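Local atomic coordinates of choline kinase (PDB entry 3MES), a protein that probably transfers phosphate from ATP to choline, and perhaps to ethanolamine. Residues 63-68 with 89-94; 123-128 with 189-194; 129-132 with 138-141; 131-136 with 183-188; 171-176 with 338-343. All blocks are in the same frame, centred on the assembly; numbering follows the deposited sequence.

The five contacts run from the edge of the nucleotide-binding lobe into the helical part of this kinase. Contacts 1 and 3 both reach the five-stranded antiparallel sheet, contact 1 at strand 85-91 and contact 3 at strand 139-143, with centres about 20 Å apart. Contacts 2, 3 and 4 share helix 120-132 and have centres 11 to 13 Å from one another; the side chains of Tyr129 and Asp187 join contact 3 to contact 4. Contact 5 meets contact 4 where Lys184 NZ approaches Thr341 O. Bound ADP is nearest in contact 3, about 9 Å from the side chain of Asn138, against about 11 Å from Val89 and 13 Å from Val126.

Contact 1 of 5, residues 63-68 with 89-94; sequences PGWKEI and VSIVNE
Ile91 lays its side chain over one face of the Trp65 indole, and Val89 meets the same ring at its rim. The CD1 methyl of Ile91 stands 3.8 Å from the centroid of the six-membered ring of Trp65 and only 6° off its normal, a well-directed CH-pi contact. Ile91 CG1 lies 3.8 Å from Trp65 CZ2, the isoleucine and the indole running alongside each other, pointing opposite ways. At the far end of the indole, CZ3 of Trp65 touches Val89 CG1 at 3.6 Å, while the carbonyl oxygen Val89 O lies in the ring plane, 3.6 Å from Trp65 CH2. Ile68 joins the apolar cluster: its CD1 meets Ile91 CD1 tip to tip at 4.0 Å.

One shell further out, a type I turn from Trp65 to Ile68, closed by Ile68 N to Trp65 O, brings both apolar side chains round to the strand. The indole is tethered by a hydrogen bond from NE1 to the carbonyl oxygen of His102, and Cys58 and Ile105 pack against it. The arrangement is that of a loop, leading from helix 51-61 to strand 73-78, packed on the Val89 and Ile91 end of strand 85-91, beside that helix, in the N-terminal lobe of a kinase-like fold.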
# COMPACT_ATOMS: atom_id res chain seq x y z
N PRO B 63 -21.80 -1.41 19.91
CA PRO B 63 -21.10 -1.83 21.12
C PRO B 63 -20.37 -0.67 21.80
O PRO B 63 -19.60 0.04 21.14
CB PRO B 63 -20.09 -2.85 20.60
CG PRO B 63 -20.73 -3.42 19.39
CD PRO B 63 -21.51 -2.29 18.77
N GLY B 64 -20.62 -0.48 23.09
CA GLY B 64 -19.94 0.56 23.86
C GLY B 64 -20.72 1.86 23.97
O GLY B 64 -20.46 2.68 24.85
N TRP B 65 -21.69 2.04 23.07
CA TRP B 65 -22.45 3.28 23.00
C TRP B 65 -23.65 3.28 23.95
O TRP B 65 -24.24 4.32 24.23
CB TRP B 65 -22.95 3.52 21.57
CG TRP B 65 -21.88 3.96 20.61
CD1 TRP B 65 -20.60 3.48 20.53
CD2 TRP B 65 -22.00 4.96 19.59
NE1 TRP B 65 -19.92 4.13 19.52
CE2 TRP B 65 -20.76 5.04 18.93
CE3 TRP B 65 -23.04 5.79 19.17
CZ2 TRP B 65 -20.53 5.91 17.87
CZ3 TRP B 65 -22.82 6.66 18.12
CH2 TRP B 65 -21.57 6.72 17.49
N LYS B 66 -24.00 2.09 24.44
CA LYS B 66 -25.17 1.93 25.29
C LYS B 66 -25.28 3.01 26.37
O LYS B 66 -26.32 3.65 26.51
CB LYS B 66 -25.17 0.54 25.94
CG LYS B 66 -26.48 0.17 26.60
CD LYS B 66 -27.59 -0.06 25.58
CE LYS B 66 -28.84 -0.61 26.23
NZ LYS B 66 -29.91 -0.92 25.23
N GLU B 67 -24.21 3.22 27.13
CA GLU B 67 -24.26 4.10 28.29
C GLU B 67 -23.86 5.55 28.00
O GLU B 67 -23.90 6.39 28.90
CB GLU B 67 -23.40 3.54 29.43
CG GLU B 67 -24.03 2.35 30.13
CD GLU B 67 -25.42 2.67 30.66
OE1 GLU B 67 -25.54 3.62 31.47
OE2 GLU B 67 -26.38 1.98 30.27
N ILE B 68 -23.48 5.84 26.76
CA ILE B 68 -23.03 7.18 26.41
C ILE B 68 -24.19 8.17 26.35
O ILE B 68 -25.20 7.92 25.69
CB ILE B 68 -22.30 7.18 25.05
CG1 ILE B 68 -21.06 6.29 25.12
CG2 ILE B 68 -21.92 8.60 24.66
CD1 ILE B 68 -20.29 6.21 23.81
N VAL B 89 -22.09 9.94 12.43
CA VAL B 89 -22.40 10.02 13.85
C VAL B 89 -21.14 9.82 14.67
O VAL B 89 -20.57 8.73 14.71
CB VAL B 89 -23.45 8.96 14.25
CG1 VAL B 89 -23.85 9.14 15.70
CG2 VAL B 89 -24.66 9.04 13.34
N SER B 90 -20.70 10.89 15.33
CA SER B 90 -19.45 10.86 16.08
C SER B 90 -19.66 11.03 17.58
O SER B 90 -20.67 11.57 18.02
CB SER B 90 -18.51 11.95 15.57
OG SER B 90 -18.35 11.89 14.17
N ILE B 91 -18.69 10.55 18.35
CA ILE B 91 -18.62 10.85 19.77
C ILE B 91 -17.64 12.01 19.94
O ILE B 91 -16.47 11.89 19.58
CB ILE B 91 -18.13 9.64 20.58
CG1 ILE B 91 -19.04 8.43 20.34
CG2 ILE B 91 -18.07 9.98 22.06
CD1 ILE B 91 -20.50 8.68 20.69
N VAL B 92 -18.12 13.12 20.47
CA VAL B 92 -17.32 14.34 20.53
C VAL B 92 -16.50 14.47 21.81
O VAL B 92 -15.68 15.39 21.94
CB VAL B 92 -18.20 15.60 20.37
CG1 VAL B 92 -18.71 15.70 18.94
CG2 VAL B 92 -19.36 15.57 21.36
N ASN B 93 -16.71 13.56 22.76
CA ASN B 93 -15.93 13.56 24.00
C ASN B 93 -14.78 12.56 23.94
O ASN B 93 -15.00 11.36 23.76
CB ASN B 93 -16.83 13.25 25.20
CG ASN B 93 -16.06 13.16 26.50
OD1 ASN B 93 -16.64 12.96 27.57
ND2 ASN B 93 -14.74 13.29 26.42
N GLU B 94 -13.56 13.05 24.11
CA GLU B 94 -12.38 12.20 24.06
C GLU B 94 -12.29 11.29 25.28
O GLU B 94 -11.73 10.19 25.21
CB GLU B 94 -11.11 13.05 23.94
CG GLU B 94 -11.07 13.93 22.69
CD GLU B 94 -9.84 14.81 22.65
OE1 GLU B 94 -9.19 14.97 23.70
OE2 GLU B 94 -9.52 15.34 21.56

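Contact 2 of 5, residues 123-128 with 189-194; sequences ELDVFR and PSRFDK
Arg191 turns the NE side of its guanidinium to Asp125 and uses NE and NH2 together. From CB the chain sets out with CG between the backbone N and the carbonyl carbon (chi1 65°), then runs extended through CD to NE. CG and CD merely pass near the carboxylate, with Arg191 CD 3.9 Å from Asp125 OD2. NE bonds to that same Asp125 OD2 at 3.0 Å, a bent bond (133°) with the oxygen tilted out of the guanidinium plane. At the tip, Arg191 NH2 donates to Asp125 OD1 at 2.8 Å, straighter at 162° and close to that plane. Both oxygens use their syn lone pairs, although the carboxylate and guanidinium planes are twisted apart. This two-point grip restricts rotation of both groups.

Next to the salt bridge, Phe192 supplies the apolar half of the contact. Val126 CG2 makes a CH-pi contact over one face of its ring, 3.6 Å from Phe192 CE1 and offset toward the rim. A type I turn from Pro189 to Phe192 presents arginine and phenylalanine side by side. The result is a loop-to-helix contact: the connection between helices 165-179 and 198-214 packs on helix 120-132, away from the nucleotide pocket.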
# COMPACT_ATOMS: atom_id res chain seq x y z
N GLU B 123 -27.67 -5.54 -4.99
CA GLU B 123 -26.63 -4.63 -4.51
C GLU B 123 -26.37 -4.80 -3.02
O GLU B 123 -25.22 -4.77 -2.58
CB GLU B 123 -27.02 -3.17 -4.80
CG GLU B 123 -26.01 -2.17 -4.25
CD GLU B 123 -26.56 -0.76 -4.18
OE1 GLU B 123 -27.73 -0.54 -4.56
OE2 GLU B 123 -25.81 0.15 -3.74
N LEU B 124 -27.43 -4.96 -2.24
CA LEU B 124 -27.29 -5.15 -0.80
C LEU B 124 -26.65 -6.50 -0.51
O LEU B 124 -25.82 -6.63 0.40
CB LEU B 124 -28.65 -5.06 -0.11
CG LEU B 124 -28.63 -5.22 1.41
CD1 LEU B 124 -27.70 -4.20 2.05
CD2 LEU B 124 -30.03 -5.13 2.00
N ASP B 125 -27.05 -7.50 -1.28
CA ASP B 125 -26.53 -8.85 -1.11
C ASP B 125 -25.02 -8.87 -1.31
O ASP B 125 -24.29 -9.51 -0.55
CB ASP B 125 -27.21 -9.80 -2.11
CG ASP B 125 -26.82 -11.24 -1.89
OD1 ASP B 125 -26.49 -11.60 -0.74
OD2 ASP B 125 -26.85 -12.02 -2.87
N VAL B 126 -24.55 -8.18 -2.35
CA VAL B 126 -23.13 -8.12 -2.66
C VAL B 126 -22.35 -7.35 -1.59
O VAL B 126 -21.28 -7.78 -1.17
CB VAL B 126 -22.88 -7.47 -4.03
CG1 VAL B 126 -21.40 -7.14 -4.20
CG2 VAL B 126 -23.36 -8.38 -5.15
N PHE B 127 -22.90 -6.22 -1.17
CA PHE B 127 -22.23 -5.40 -0.15
C PHE B 127 -22.02 -6.16 1.16
O PHE B 127 -20.95 -6.08 1.76
CB PHE B 127 -23.02 -4.11 0.11
CG PHE B 127 -22.34 -3.18 1.07
CD1 PHE B 127 -21.30 -2.36 0.65
CD2 PHE B 127 -22.73 -3.13 2.40
CE1 PHE B 127 -20.67 -1.50 1.53
CE2 PHE B 127 -22.10 -2.27 3.29
CZ PHE B 127 -21.07 -1.46 2.86
N ARG B 128 -23.04 -6.90 1.59
CA ARG B 128 -22.94 -7.64 2.85
C ARG B 128 -21.81 -8.66 2.82
O ARG B 128 -21.13 -8.88 3.83
CB ARG B 128 -24.27 -8.31 3.20
CG ARG B 128 -25.29 -7.37 3.82
CD ARG B 128 -26.43 -8.13 4.48
NE ARG B 128 -27.44 -8.57 3.51
CZ ARG B 128 -28.66 -8.07 3.43
NH1 ARG B 128 -29.51 -8.53 2.53
NH2 ARG B 128 -29.05 -7.11 4.27
N PRO B 189 -20.07 -16.35 -2.84
CA PRO B 189 -21.46 -16.66 -3.15
C PRO B 189 -21.62 -17.19 -4.58
O PRO B 189 -21.23 -16.52 -5.54
CB PRO B 189 -22.17 -15.32 -3.00
CG PRO B 189 -21.35 -14.60 -1.98
CD PRO B 189 -19.93 -14.99 -2.27
N SER B 190 -22.19 -18.38 -4.71
CA SER B 190 -22.38 -19.01 -6.01
C SER B 190 -23.51 -18.33 -6.77
O SER B 190 -23.57 -18.38 -8.00
CB SER B 190 -22.69 -20.50 -5.83
OG SER B 190 -23.03 -21.10 -7.07
N ARG B 191 -24.40 -17.68 -6.02
CA ARG B 191 -25.59 -17.06 -6.60
C ARG B 191 -25.29 -15.78 -7.36
O ARG B 191 -26.14 -15.28 -8.10
CB ARG B 191 -26.63 -16.79 -5.51
CG ARG B 191 -26.20 -15.77 -4.47
CD ARG B 191 -27.08 -15.85 -3.23
NE ARG B 191 -26.67 -14.89 -2.21
CZ ARG B 191 -25.65 -15.07 -1.38
NH1 ARG B 191 -24.93 -16.19 -1.45
NH2 ARG B 191 -25.34 -14.14 -0.49
N PHE B 192 -24.09 -15.24 -7.18
CA PHE B 192 -23.68 -14.07 -7.94
C PHE B 192 -23.38 -14.45 -9.39
O PHE B 192 -22.69 -15.43 -9.65
CB PHE B 192 -22.46 -13.40 -7.31
CG PHE B 192 -22.72 -12.82 -5.94
CD1 PHE B 192 -23.96 -12.30 -5.62
CD2 PHE B 192 -21.71 -12.78 -4.99
CE1 PHE B 192 -24.19 -11.77 -4.37
CE2 PHE B 192 -21.94 -12.24 -3.74
CZ PHE B 192 -23.18 -11.74 -3.43
N ASP B 193 -23.90 -13.66 -10.32
CA ASP B 193 -23.72 -13.93 -11.74
C ASP B 193 -22.25 -14.15 -12.08
O ASP B 193 -21.40 -13.35 -11.72
CB ASP B 193 -24.29 -12.78 -12.57
CG ASP B 193 -24.10 -12.98 -14.06
OD1 ASP B 193 -23.80 -14.11 -14.48
OD2 ASP B 193 -24.25 -11.99 -14.81
N LYS B 194 -21.97 -15.25 -12.76
CA LYS B 194 -20.60 -15.57 -13.16
C LYS B 194 -20.23 -14.96 -14.51
O LYS B 194 -19.10 -15.09 -14.98
CB LYS B 194 -20.38 -17.08 -13.18
CG LYS B 194 -20.50 -17.74 -11.81
CD LYS B 194 -20.26 -19.24 -11.90
CE LYS B 194 -20.13 -19.87 -10.52
NZ LYS B 194 -21.40 -19.79 -9.74

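Contact 3 of 5, residues 129-132 with 138-141; sequences YLSN and NIIA
Ser131, in the last turn of helix 120-132, packs against Ile139 at the start of strand 139-143, a helix-loop-strand connection leading into the outer strand of the antiparallel nucleotide-lobe sheet. The five-residue connection brings the CA atoms of Ser131 and Asn138 to 5.2 Å.

The polar part centres on the serine hydroxyl. OG lies anti to the serine's own backbone N (chi1 -173°), which carries it off the helix toward the incoming chain. There it is hydrogen-bonded to the carbonyl oxygen of Pro137 and lies 3.0 Å from Ile139 N. The neighbouring strand 146-150 holds Asn138, whose backbone N bonds to Glu150 OE1; Glu150 is an ADP-binding residue, so the polar network of this turn borders the nucleotide site.

Van der Waals contact supplies the rest. CB of Ser131 touches Ile139 CG1 at 3.8 Å and Ile139 CD1 at 3.9 Å, and the isoleucine also packs on Phe127 and Arg128 of the same helix. Further along, Ile140 and Ala141 both face Ile148, forming a classic beta bulge in the strand. The hydroxyl itself comes closer to the isoleucine than CB does, with Ser131 OG 3.2 Å from Ile139 CG1.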
# COMPACT_ATOMS: atom_id res chain seq x y z
N TYR B 129 -21.61 -9.29 1.67
CA TYR B 129 -20.52 -10.24 1.51
C TYR B 129 -19.17 -9.53 1.61
O TYR B 129 -18.32 -9.89 2.42
CB TYR B 129 -20.63 -10.96 0.16
CG TYR B 129 -19.46 -11.88 -0.12
CD1 TYR B 129 -19.23 -13.00 0.67
CD2 TYR B 129 -18.59 -11.63 -1.17
CE1 TYR B 129 -18.16 -13.85 0.43
CE2 TYR B 129 -17.52 -12.47 -1.43
CZ TYR B 129 -17.31 -13.58 -0.63
OH TYR B 129 -16.25 -14.42 -0.88
N LEU B 130 -18.99 -8.51 0.78
CA LEU B 130 -17.76 -7.72 0.78
C LEU B 130 -17.47 -7.19 2.17
O LEU B 130 -16.31 -7.11 2.59
CB LEU B 130 -17.88 -6.57 -0.23
CG LEU B 130 -18.08 -7.01 -1.68
CD1 LEU B 130 -18.26 -5.81 -2.59
CD2 LEU B 130 -16.91 -7.88 -2.14
N SER B 131 -18.53 -6.81 2.88
CA SER B 131 -18.40 -6.34 4.25
C SER B 131 -17.89 -7.47 5.13
O SER B 131 -17.04 -7.26 6.00
CB SER B 131 -19.75 -5.83 4.76
OG SER B 131 -19.62 -5.22 6.04
N ASN B 132 -18.40 -8.67 4.90
CA ASN B 132 -18.07 -9.84 5.72
C ASN B 132 -16.65 -10.38 5.53
O ASN B 132 -16.05 -10.89 6.47
CB ASN B 132 -19.09 -10.96 5.51
CG ASN B 132 -20.25 -10.88 6.48
OD1 ASN B 132 -21.41 -10.93 6.09
ND2 ASN B 132 -19.93 -10.74 7.77
N ASN B 138 -17.06 -2.27 7.46
CA ASN B 138 -17.75 -3.21 8.34
C ASN B 138 -19.19 -2.80 8.64
O ASN B 138 -19.47 -1.62 8.85
CB ASN B 138 -16.97 -3.39 9.64
CG ASN B 138 -17.46 -4.57 10.45
OD1 ASN B 138 -17.50 -4.52 11.68
ND2 ASN B 138 -17.83 -5.65 9.77
N ILE B 139 -20.09 -3.77 8.66
CA ILE B 139 -21.48 -3.53 9.06
C ILE B 139 -21.64 -3.78 10.55
O ILE B 139 -21.37 -4.87 11.04
CB ILE B 139 -22.46 -4.46 8.31
CG1 ILE B 139 -22.50 -4.12 6.81
CG2 ILE B 139 -23.86 -4.35 8.90
CD1 ILE B 139 -23.34 -5.09 6.01
N ILE B 140 -22.07 -2.75 11.27
CA ILE B 140 -22.26 -2.87 12.71
C ILE B 140 -23.69 -3.26 13.05
O ILE B 140 -23.93 -4.04 13.97
CB ILE B 140 -21.88 -1.56 13.43
CG1 ILE B 140 -20.42 -1.21 13.15
CG2 ILE B 140 -22.14 -1.66 14.92
CD1 ILE B 140 -20.02 0.19 13.56
N ALA B 141 -24.64 -2.72 12.30
CA ALA B 141 -26.05 -3.07 12.45
C ALA B 141 -26.73 -3.05 11.09
O ALA B 141 -26.51 -2.15 10.28
CB ALA B 141 -26.74 -2.13 13.41

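Contact 4 of 5, residues 131-136 with 183-188; sequences SNINIA and SKRADF
Ile133 rests its branched side chain on one face of the Arg185 guanidinium, crossing it at an angle. The CB of Ile133 lies over the centre of the flat group, 3.8 Å above its plane, and CG2 comes closest, 3.4 Å from Arg185 NH2. The other branch reaches back along the arginine, CD1 of Ile133 lying 4.0 Å from Arg185 CD. This division of labour follows from the first torsion of Ile133: at chi1 63° its CG1 occupies the crowded position between backbone N and carbonyl carbon, while CG2 lies anti to the carbonyl carbon.

The arginine presents that face because its chain is bent at chi3 (72°) and its edge is held by Asp187. NE donates to Asp187 OD1 at 3.1 Å and NH2 to Asp187 OD2, also at 3.1 Å, with both oxygens near the guanidinium plane. This side-on, two-nitrogen salt bridge fixes the rotation of the group and leaves a face for the isoleucine. The carboxylate has a further partner, Tyr129 OH, which bonds to OD1, and Asp187 OD2 touches Ile133 CG2 at 3.7 Å.

Ile133 directly follows helix 120-132, where a Schellman motif with Asn134 as its C-prime residue ends the helix. Asn134 also packs on Gln278 of the second subunit. The contact thus sets that helix end, at the surface, against the loop leading from helix 165-179 to helix 198-214.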
# COMPACT_ATOMS: atom_id res chain seq x y z
N SER B 131 -18.53 -6.81 2.88
CA SER B 131 -18.40 -6.34 4.25
C SER B 131 -17.89 -7.47 5.13
O SER B 131 -17.04 -7.26 6.00
CB SER B 131 -19.75 -5.83 4.76
OG SER B 131 -19.62 -5.22 6.04
N ASN B 132 -18.40 -8.67 4.90
CA ASN B 132 -18.07 -9.84 5.72
C ASN B 132 -16.65 -10.38 5.53
O ASN B 132 -16.05 -10.89 6.47
CB ASN B 132 -19.09 -10.96 5.51
CG ASN B 132 -20.25 -10.88 6.48
OD1 ASN B 132 -21.41 -10.93 6.09
ND2 ASN B 132 -19.93 -10.74 7.77
N ILE B 133 -16.11 -10.27 4.31
CA ILE B 133 -14.72 -10.66 4.08
C ILE B 133 -13.80 -9.46 4.25
O ILE B 133 -12.64 -9.49 3.82
CB ILE B 133 -14.51 -11.31 2.69
CG1 ILE B 133 -14.83 -10.33 1.57
CG2 ILE B 133 -15.34 -12.58 2.57
CD1 ILE B 133 -14.62 -10.91 0.19
N ASN B 134 -14.33 -8.41 4.86
CA ASN B 134 -13.51 -7.29 5.33
C ASN B 134 -12.91 -6.39 4.26
O ASN B 134 -11.94 -5.68 4.52
CB ASN B 134 -12.42 -7.81 6.27
CG ASN B 134 -12.99 -8.42 7.53
OD1 ASN B 134 -12.49 -9.42 8.04
ND2 ASN B 134 -14.06 -7.82 8.04
N ILE B 135 -13.48 -6.42 3.06
CA ILE B 135 -13.06 -5.49 2.02
C ILE B 135 -13.84 -4.18 2.12
O ILE B 135 -13.25 -3.11 2.25
CB ILE B 135 -13.21 -6.09 0.61
CG1 ILE B 135 -12.13 -7.15 0.38
CG2 ILE B 135 -13.13 -4.99 -0.44
CD1 ILE B 135 -12.25 -7.87 -0.95
N ALA B 136 -15.17 -4.28 2.08
CA ALA B 136 -16.03 -3.12 2.25
C ALA B 136 -16.10 -2.73 3.73
O ALA B 136 -15.74 -3.52 4.60
CB ALA B 136 -17.42 -3.41 1.71
N SER B 183 -12.29 -16.46 -7.42
CA SER B 183 -11.56 -17.66 -7.82
C SER B 183 -10.69 -18.21 -6.70
O SER B 183 -10.28 -19.37 -6.75
CB SER B 183 -10.71 -17.40 -9.07
OG SER B 183 -9.62 -16.55 -8.78
N LYS B 184 -10.43 -17.39 -5.69
CA LYS B 184 -9.58 -17.82 -4.59
C LYS B 184 -10.29 -17.78 -3.24
O LYS B 184 -9.65 -17.67 -2.19
CB LYS B 184 -8.30 -16.97 -4.54
CG LYS B 184 -7.41 -17.13 -5.76
CD LYS B 184 -6.13 -16.32 -5.62
CE LYS B 184 -5.18 -16.60 -6.77
NZ LYS B 184 -3.95 -15.76 -6.68
N ARG B 185 -11.61 -17.89 -3.26
CA ARG B 185 -12.38 -17.91 -2.02
C ARG B 185 -13.47 -18.98 -2.03
O ARG B 185 -14.36 -18.96 -2.89
CB ARG B 185 -12.99 -16.54 -1.72
CG ARG B 185 -11.97 -15.47 -1.37
CD ARG B 185 -12.62 -14.30 -0.67
NE ARG B 185 -13.02 -14.64 0.69
CZ ARG B 185 -12.30 -14.35 1.78
NH1 ARG B 185 -11.15 -13.71 1.65
NH2 ARG B 185 -12.74 -14.69 2.98
N ALA B 186 -13.41 -19.89 -1.08
CA ALA B 186 -14.40 -20.96 -0.98
C ALA B 186 -15.77 -20.41 -0.61
O ALA B 186 -16.79 -20.98 -0.97
CB ALA B 186 -13.95 -22.01 0.02
N ASP B 187 -15.78 -19.28 0.10
CA ASP B 187 -17.03 -18.71 0.59
C ASP B 187 -17.67 -17.74 -0.40
O ASP B 187 -18.64 -17.06 -0.07
CB ASP B 187 -16.80 -17.99 1.92
CG ASP B 187 -15.83 -16.84 1.80
OD1 ASP B 187 -15.46 -16.50 0.65
OD2 ASP B 187 -15.44 -16.27 2.84
N PHE B 188 -17.13 -17.68 -1.61
CA PHE B 188 -17.68 -16.78 -2.62
C PHE B 188 -19.08 -17.23 -3.03
O PHE B 188 -19.27 -18.34 -3.50
CB PHE B 188 -16.76 -16.69 -3.84
CG PHE B 188 -17.20 -15.67 -4.85
CD1 PHE B 188 -17.04 -14.31 -4.60
CD2 PHE B 188 -17.79 -16.06 -6.05
CE1 PHE B 188 -17.45 -13.37 -5.53
CE2 PHE B 188 -18.20 -15.11 -6.97
CZ PHE B 188 -18.03 -13.77 -6.71

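Contact 5 of 5, residues 171-176 with 338-343; sequences VAKNMG and LSQTLQ
This is a helix-to-helix contact within the helical part of the kinase fold, where the last turns of helix 327-342 pack beside helix 165-179. The two short segments run nearly parallel, their axes crossing at -24° with a closest approach of 8.3 Å. Such closeness is possible where a small residue faces the partner, and here Gly176 does so: its CA lies 5.3 Å from the CA of Thr341.

The glycine is met by two side chains of helix 327-342. CG2 of Thr341 touches Gly176 CA at 3.8 Å, and CG of Gln340 lies 3.7 Å from Gly176 C. Both side chains therefore rest directly on the glycine backbone. Thr341 can offer its methyl because CG2 stands anti to its own carbonyl carbon, with OG1 turned between N and C.

Gln340 then reaches along helix 165-179 and across Lys173. Its chain starts anti to the backbone N and bends at chi2 (71°), which swings the amide back over the preceding turn and places NE2 3.3 Å from Lys173 CG.

Beyond the pair, Met175 and Val171 pack on helix 294-303, and His166 of the second subunit packs against Gln340, so the contact lies near the subunit interface. A side-chain-to-backbone hydrogen bond joins the helices, Gln340 NE2 to Lys173 O at 3.2 Å, with the donor standing above the carbonyl plane and the N-H...O angle at 151°.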
# COMPACT_ATOMS: atom_id res chain seq x y z
N VAL B 171 -3.39 1.40 -5.35
CA VAL B 171 -4.72 1.09 -5.85
C VAL B 171 -4.71 -0.19 -6.68
O VAL B 171 -5.59 -1.05 -6.52
CB VAL B 171 -5.32 2.26 -6.66
CG1 VAL B 171 -4.22 3.04 -7.35
CG2 VAL B 171 -6.35 1.75 -7.66
N ALA B 172 -3.72 -0.33 -7.55
CA ALA B 172 -3.59 -1.54 -8.37
C ALA B 172 -3.47 -2.77 -7.49
O ALA B 172 -3.94 -3.85 -7.85
CB ALA B 172 -2.38 -1.43 -9.31
N LYS B 173 -2.83 -2.61 -6.34
CA LYS B 173 -2.68 -3.71 -5.39
C LYS B 173 -4.02 -4.06 -4.75
O LYS B 173 -4.35 -5.24 -4.58
CB LYS B 173 -1.67 -3.34 -4.30
CG LYS B 173 -1.39 -4.48 -3.32
CD LYS B 173 -1.32 -3.97 -1.90
CE LYS B 173 -2.64 -3.35 -1.49
NZ LYS B 173 -2.61 -2.84 -0.09
N ASN B 174 -4.78 -3.03 -4.39
CA ASN B 174 -6.10 -3.21 -3.78
C ASN B 174 -7.11 -3.79 -4.77
O ASN B 174 -7.85 -4.71 -4.43
CB ASN B 174 -6.62 -1.87 -3.24
CG ASN B 174 -5.76 -1.33 -2.12
OD1 ASN B 174 -5.69 -0.12 -1.90
ND2 ASN B 174 -5.08 -2.22 -1.41
N MET B 175 -7.13 -3.26 -5.98
CA MET B 175 -8.00 -3.78 -7.03
C MET B 175 -7.73 -5.26 -7.25
O MET B 175 -8.65 -6.06 -7.41
CB MET B 175 -7.82 -3.00 -8.33
CG MET B 175 -8.76 -3.42 -9.45
SD MET B 175 -8.48 -2.55 -11.01
CE MET B 175 -9.05 -0.90 -10.59
N GLY B 176 -6.45 -5.63 -7.26
CA GLY B 176 -6.05 -7.02 -7.44
C GLY B 176 -6.57 -7.93 -6.34
O GLY B 176 -7.02 -9.05 -6.61
N LEU B 338 -0.81 -7.70 -11.47
CA LEU B 338 -0.56 -9.11 -11.75
C LEU B 338 0.26 -9.78 -10.66
O LEU B 338 0.03 -10.95 -10.33
CB LEU B 338 0.13 -9.27 -13.11
CG LEU B 338 -0.74 -8.93 -14.32
CD1 LEU B 338 0.09 -8.92 -15.60
CD2 LEU B 338 -1.90 -9.91 -14.43
N SER B 339 1.23 -9.05 -10.11
CA SER B 339 2.01 -9.57 -9.00
C SER B 339 1.07 -9.94 -7.86
O SER B 339 1.30 -10.92 -7.15
CB SER B 339 3.04 -8.54 -8.54
OG SER B 339 3.98 -8.25 -9.56
N GLN B 340 0.01 -9.17 -7.71
CA GLN B 340 -0.97 -9.39 -6.65
C GLN B 340 -1.91 -10.54 -6.99
O GLN B 340 -2.11 -11.44 -6.17
CB GLN B 340 -1.76 -8.10 -6.38
CG GLN B 340 -2.97 -8.27 -5.47
CD GLN B 340 -2.59 -8.55 -4.03
OE1 GLN B 340 -2.28 -9.68 -3.66
NE2 GLN B 340 -2.64 -7.52 -3.20
N THR B 341 -2.49 -10.52 -8.19
CA THR B 341 -3.45 -11.55 -8.58
C THR B 341 -2.77 -12.91 -8.79
O THR B 341 -3.34 -13.95 -8.45
CB THR B 341 -4.24 -11.17 -9.86
OG1 THR B 341 -3.35 -11.10 -10.98
CG2 THR B 341 -4.95 -9.84 -9.68
N LEU B 342 -1.56 -12.89 -9.34
CA LEU B 342 -0.84 -14.12 -9.64
C LEU B 342 0.11 -14.53 -8.52
O LEU B 342 0.54 -15.68 -8.45
CB LEU B 342 -0.07 -13.99 -10.96
CG LEU B 342 -0.92 -13.82 -12.22
CD1 LEU B 342 -0.04 -13.55 -13.44
CD2 LEU B 342 -1.80 -15.04 -12.46
N GLN B 343 0.42 -13.59 -7.63
CA GLN B 343 1.34 -13.87 -6.53
C GLN B 343 2.73 -14.28 -7.03
O GLN B 343 3.36 -15.17 -6.47
CB GLN B 343 0.77 -14.95 -5.61
CG GLN B 343 -0.40 -14.49 -4.77
CD GLN B 343 -0.01 -13.41 -3.78
OE1 GLN B 343 1.00 -13.53 -3.08
NE2 GLN B 343 -0.80 -12.34 -3.71